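Local coordinates for Ketoacyl_synth_N domain-containing protein (Photorhabdus luminescens subsp. laumondii, PDB 6SMO) that probably takes part in chain extension on an acyl carrier protein, as a ketoacyl synthase relative, and lines part of the pocket holding a poly-beta-keto aldehyde, at residues Val5-Val10 and Ile240-Thr245; Met181-Ser186 and Leu225-Arg230. All blocks are in the same frame, centred on the assembly; numbering follows the deposited sequence.

Contact 1: residues Val5-Val10 and Ile240-Thr245; sequences VVVTGV and ILCELT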
loop_
_atom_site.group_PDB
_atom_site.type_symbol
_atom_site.label_atom_id
_atom_site.label_comp_id
_atom_site.label_asym_id
_atom_site.label_seq_id
_atom_site.Cartn_x
_atom_site.Cartn_y
_atom_site.Cartn_z
ATOM N N VAL C 5 18.867 -2.708 -16.445
ATOM C CA VAL C 5 17.586 -3.451 -16.247
ATOM C C VAL C 5 17.011 -3.794 -17.626
ATOM O O VAL C 5 17.004 -2.902 -18.499
ATOM C CB VAL C 5 16.586 -2.627 -15.413
ATOM C CG1 VAL C 5 15.336 -3.424 -15.072
ATOM C CG2 VAL C 5 17.225 -2.074 -14.148
ATOM N N VAL C 6 16.538 -5.033 -17.802
ATOM C CA VAL C 6 16.006 -5.563 -19.095
ATOM C C VAL C 6 14.681 -6.292 -18.842
ATOM O O VAL C 6 14.527 -6.890 -17.758
ATOM C CB VAL C 6 17.029 -6.481 -19.794
ATOM C CG1 VAL C 6 18.193 -5.690 -20.369
ATOM C CG2 VAL C 6 17.534 -7.589 -18.882
ATOM N N VAL C 7 13.771 -6.237 -19.819
ATOM C CA VAL C 7 12.456 -6.950 -19.818
ATOM C C VAL C 7 12.671 -8.323 -20.465
ATOM O O VAL C 7 13.125 -8.355 -21.626
ATOM C CB VAL C 7 11.374 -6.142 -20.562
ATOM C CG1 VAL C 7 10.004 -6.797 -20.462
ATOM C CG2 VAL C 7 11.307 -4.698 -20.086
ATOM N N THR C 8 12.365 -9.407 -19.743
ATOM C CA THR C 8 12.573 -10.815 -20.184
ATOM C C THR C 8 11.232 -11.508 -20.466
ATOM O O THR C 8 11.230 -12.444 -21.290
ATOM C CB THR C 8 13.402 -11.595 -19.156
ATOM O OG1 THR C 8 12.853 -11.366 -17.858
ATOM C CG2 THR C 8 14.863 -11.204 -19.176
ATOM N N GLY C 9 10.144 -11.081 -19.816
ATOM C CA GLY C 9 8.797 -11.657 -19.998
ATOM C C GLY C 9 7.703 -10.627 -19.774
ATOM O O GLY C 9 7.912 -9.711 -18.954
ATOM N N VAL C 10 6.578 -10.773 -20.482
ATOM C CA VAL C 10 5.388 -9.876 -20.384
ATOM C C VAL C 10 4.113 -10.726 -20.432
ATOM O O VAL C 10 4.090 -11.723 -21.180
ATOM C CB VAL C 10 5.386 -8.801 -21.488
ATOM C CG1 VAL C 10 6.486 -7.773 -21.276
ATOM C CG2 VAL C 10 5.478 -9.403 -22.884
ATOM N N ILE C 240 15.796 -11.821 -24.164
ATOM C CA ILE C 240 15.628 -10.401 -23.726
ATOM C C ILE C 240 14.769 -9.675 -24.769
ATOM O O ILE C 240 15.209 -9.583 -25.932
ATOM C CB ILE C 240 16.995 -9.711 -23.530
ATOM C CG1 ILE C 240 17.885 -10.459 -22.533
ATOM C CG2 ILE C 240 16.811 -8.256 -23.122
ATOM C CD1 ILE C 240 19.361 -10.176 -22.697
ATOM N N LEU C 241 13.596 -9.179 -24.364
ATOM C CA LEU C 241 12.659 -8.425 -25.243
ATOM C C LEU C 241 13.258 -7.049 -25.560
ATOM O O LEU C 241 13.388 -6.721 -26.756
ATOM C CB LEU C 241 11.296 -8.279 -24.558
ATOM C CG LEU C 241 10.331 -9.448 -24.750
ATOM C CD1 LEU C 241 10.798 -10.674 -23.983
ATOM C CD2 LEU C 241 8.923 -9.060 -24.325
ATOM N N CYS C 242 13.599 -6.283 -24.519
ATOM C CA CYS C 242 14.122 -4.895 -24.617
ATOM C C CYS C 242 14.826 -4.505 -23.311
ATOM O O CYS C 242 14.772 -5.297 -22.349
ATOM C CB CYS C 242 12.996 -3.913 -24.921
ATOM S SG CYS C 242 11.730 -3.844 -23.628
ATOM N N GLU C 243 15.462 -3.329 -23.298
ATOM C CA GLU C 243 16.164 -2.744 -22.125
ATOM C C GLU C 243 15.407 -1.492 -21.665
ATOM O O GLU C 243 15.097 -0.648 -22.527
ATOM C CB GLU C 243 17.609 -2.398 -22.493
ATOM C CG GLU C 243 18.465 -2.000 -21.303
ATOM C CD GLU C 243 19.906 -1.646 -21.630
ATOM O OE1 GLU C 243 20.222 -1.481 -22.826
ATOM O OE2 GLU C 243 20.711 -1.537 -20.685
ATOM N N LEU C 244 15.119 -1.384 -20.363
ATOM C CA LEU C 244 14.553 -0.156 -19.738
ATOM C C LEU C 244 15.699 0.834 -19.506
ATOM O O LEU C 244 16.531 0.580 -18.612
ATOM C CB LEU C 244 13.837 -0.515 -18.430
ATOM C CG LEU C 244 12.882 0.553 -17.894
ATOM C CD1 LEU C 244 11.724 -0.081 -17.140
ATOM C CD2 LEU C 244 13.608 1.554 -17.006
ATOM N N THR C 245 15.734 1.912 -20.293
ATOM C CA THR C 245 16.874 2.865 -20.395
ATOM C C THR C 245 16.656 4.077 -19.480
ATOM O O THR C 245 17.666 4.600 -18.969
ATOM C CB THR C 245 17.095 3.288 -21.852
ATOM O OG1 THR C 245 15.818 3.479 -22.462
ATOM C CG2 THR C 245 17.888 2.267 -22.640
HETATM O O HOH W 1 19.002 -0.553 -18.331
#
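Val-7 turns both its N-H and its C=O to residues 240-245: its N donates to Cys-242 O at 2.9 Å, and its O accepts from Leu-241 N at the same distance. Two consecutive residues thus face a single one, which defines a classic beta bulge at the start of strand 242-251. Beside it, Val-6 and Glu-243 form an antiparallel non-hydrogen-bonded pair. With CG anti to the backbone N (chi1 -171°) and the chain extended beyond it, Glu-243 passes its CG slantwise over Val-6 CG1 at 3.8 Å while its carboxylate reaches on to Arg-4, its salt-bridge partner. A water held by Val-5 N at 2.9 Å also lies within bonding distance of Glu-243 OE2 and Leu-244 O. On the other face Val-7 CG2 rests against Cys-242 SG at 3.7 Å, and the bulge residue Leu-241 reaches on with CD2 to Val-10 CG2 at 3.7 Å. Helix 319-329 covers Val-7 and Cys-242 through Ser-326, and helix 161-175 packs on Val-5 and Leu-244; helix 230-235 covers Val-6 and Ile-240, while strand 5-13 pairs along its other edge with strand 218-229.

Contact 2: residues Met181-Ser186 and Leu225-Arg230; sequences MLCGAS and LVLEER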
loop_
_atom_site.group_PDB
_atom_site.type_symbol
_atom_site.label_atom_id
_atom_site.label_comp_id
_atom_site.label_asym_id
_atom_site.label_seq_id
_atom_site.Cartn_x
_atom_site.Cartn_y
_atom_site.Cartn_z
ATOM N N MET C 181 12.177 -8.679 -10.644
ATOM C CA MET C 181 11.022 -7.870 -10.166
ATOM C C MET C 181 9.793 -8.148 -11.040
ATOM O O MET C 181 9.889 -7.971 -12.269
ATOM C CB MET C 181 11.338 -6.372 -10.212
ATOM C CG MET C 181 12.122 -5.881 -9.013
ATOM S SD MET C 181 11.136 -5.923 -7.497
ATOM C CE MET C 181 12.291 -5.203 -6.331
ATOM N N LEU C 182 8.685 -8.558 -10.414
ATOM C CA LEU C 182 7.353 -8.694 -11.061
ATOM C C LEU C 182 6.603 -7.367 -10.900
ATOM O O LEU C 182 5.812 -7.242 -9.945
ATOM C CB LEU C 182 6.579 -9.856 -10.424
ATOM C CG LEU C 182 6.958 -11.260 -10.901
ATOM C CD1 LEU C 182 6.616 -11.449 -12.371
ATOM C CD2 LEU C 182 8.429 -11.557 -10.651
ATOM N N CYS C 183 6.872 -6.410 -11.794
ATOM C CA CYS C 183 6.258 -5.055 -11.809
ATOM C C CYS C 183 5.072 -5.036 -12.780
ATOM O O CYS C 183 5.157 -5.704 -13.829
ATOM C CB CYS C 183 7.275 -3.990 -12.202
ATOM S SG CYS C 183 7.832 -4.125 -13.919
ATOM N N GLY C 184 4.015 -4.295 -12.441
ATOM C CA GLY C 184 2.808 -4.155 -13.278
ATOM C C GLY C 184 1.661 -3.502 -12.528
ATOM O O GLY C 184 1.924 -2.812 -11.521
ATOM N N ALA C 185 0.431 -3.720 -13.003
ATOM C CA ALA C 185 -0.810 -3.116 -12.468
ATOM C C ALA C 185 -2.014 -4.009 -12.785
ATOM O O ALA C 185 -1.886 -4.906 -13.643
ATOM C CB ALA C 185 -0.985 -1.732 -13.042
ATOM N N SER C 186 -3.138 -3.761 -12.107
ATOM C CA SER C 186 -4.428 -4.476 -12.289
ATOM C C SER C 186 -5.582 -3.604 -11.783
ATOM O O SER C 186 -5.370 -2.849 -10.813
ATOM C CB SER C 186 -4.406 -5.811 -11.591
ATOM O OG SER C 186 -5.620 -6.513 -11.810
ATOM N N LEU C 225 5.118 -7.048 -16.265
ATOM C CA LEU C 225 6.437 -7.262 -16.916
ATOM C C LEU C 225 7.364 -7.976 -15.926
ATOM O O LEU C 225 7.241 -7.716 -14.712
ATOM C CB LEU C 225 7.027 -5.909 -17.330
ATOM C CG LEU C 225 6.215 -5.108 -18.347
ATOM C CD1 LEU C 225 5.237 -4.168 -17.655
ATOM C CD2 LEU C 225 7.133 -4.320 -19.270
ATOM N N VAL C 226 8.246 -8.843 -16.430
ATOM C CA VAL C 226 9.350 -9.474 -15.649
ATOM C C VAL C 226 10.630 -8.673 -15.915
ATOM O O VAL C 226 11.366 -9.023 -16.860
ATOM C CB VAL C 226 9.526 -10.967 -15.996
ATOM C CG1 VAL C 226 10.640 -11.613 -15.183
ATOM C CG2 VAL C 226 8.231 -11.743 -15.824
ATOM N N LEU C 227 10.857 -7.619 -15.127
ATOM C CA LEU C 227 12.127 -6.844 -15.104
ATOM C C LEU C 227 13.169 -7.647 -14.318
ATOM O O LEU C 227 12.809 -8.195 -13.257
ATOM C CB LEU C 227 11.886 -5.473 -14.460
ATOM C CG LEU C 227 11.600 -4.325 -15.427
ATOM C CD1 LEU C 227 10.454 -4.664 -16.370
ATOM C CD2 LEU C 227 11.304 -3.042 -14.664
ATOM N N GLU C 228 14.402 -7.729 -14.826
ATOM C CA GLU C 228 15.542 -8.356 -14.104
ATOM C C GLU C 228 16.870 -7.752 -14.573
ATOM O O GLU C 228 16.914 -7.176 -15.679
ATOM C CB GLU C 228 15.527 -9.877 -14.268
ATOM C CG GLU C 228 15.537 -10.356 -15.708
ATOM C CD GLU C 228 15.666 -11.863 -15.843
ATOM O OE1 GLU C 228 16.760 -12.390 -15.557
ATOM O OE2 GLU C 228 14.667 -12.511 -16.216
ATOM N N GLU C 229 17.905 -7.895 -13.740
ATOM C CA GLU C 229 19.275 -7.354 -13.955
ATOM C C GLU C 229 19.871 -7.995 -15.214
ATOM O O GLU C 229 19.633 -9.199 -15.434
ATOM C CB GLU C 229 20.124 -7.609 -12.706
ATOM C CG GLU C 229 21.403 -6.794 -12.651
ATOM C CD GLU C 229 22.643 -7.510 -13.158
ATOM O OE1 GLU C 229 23.372 -6.917 -13.981
ATOM O OE2 GLU C 229 22.882 -8.655 -12.723
ATOM N N ARG C 230 20.610 -7.208 -16.005
ATOM C CA ARG C 230 21.077 -7.572 -17.371
ATOM C C ARG C 230 22.012 -8.785 -17.304
ATOM O O ARG C 230 21.826 -9.711 -18.119
ATOM C CB ARG C 230 21.776 -6.381 -18.035
ATOM C CG ARG C 230 22.113 -6.597 -19.504
ATOM C CD ARG C 230 22.544 -5.316 -20.191
ATOM N NE ARG C 230 23.005 -5.549 -21.554
ATOM C CZ ARG C 230 24.215 -5.992 -21.893
ATOM N NH1 ARG C 230 24.516 -6.162 -23.169
ATOM N NH2 ARG C 230 25.120 -6.266 -20.967
#
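Strands 180-187 and 218-229 are antiparallel neighbours in the sheet of the N-terminal ketoacyl synthase domain, of the thiolase fold, and Met-181, Leu-182 and Cys-183 face Leu-227, Val-226 and Leu-225 across them. The Met-181/Leu-227 and Cys-183/Leu-225 pairs are hydrogen-bonded, with Leu-182 opposite Val-226 in the non-hydrogen-bonded pair between them. In each hydrogen-bonded pair one bond is sound and its return bond weak. Met-181 N donates to Leu-227 O at 2.7 Å, and Leu-225 N donates to Cys-183 O at 2.8 Å, the latter almost straight with an N-H...O angle of 176°. Every side chain that meets another here is buried and apolar. Leu-182 and Val-226 leave the sheet together on the same face, the CD1 of the leucine touching CG2 of the valine at 3.8 Å; helix 68-84 covers both, through Val-77 and Leu-81 on the leucine and Ala-80 on the valine. The reverse face carries Met-181, Cys-183, Leu-225 and Leu-227 beneath helices 161-175 and 319-329. There the thiol of Cys-183 sits between its own backbone N and carbonyl carbon (chi1 67°), a rotation that sends it across to the neighbouring strand: SG lies 3.9 Å from Leu-225 CB and meets both methyls of Leu-227, CD1 at 3.6 Å and CD2 at 3.7 Å.

Overall arrangement
From the N terminus the chain first lays down strand 5-13, then runs through the helices and strands of the ketoacyl synthase N-terminal region. Strands 180-187 and 218-229 come together in contact 2, closing a short loop that includes helix 192-204. Only after helix 230-235 does strand 242-251 return to residues 5-10, so contact 1 closes the much longer loop and encloses contact 2. Their centres are about 9 Å apart in one sheet, whose strand 5-13 lies between 218-229 and 242-251. Gly-9 O and Val-226 N, 2.7 Å apart, probably share a hydrogen bond, as do Thr-8 OG1 and Glu-228 OE2. Through strand 242-251, paired with 362-369, contact 1 carries that sheet on toward the C terminus.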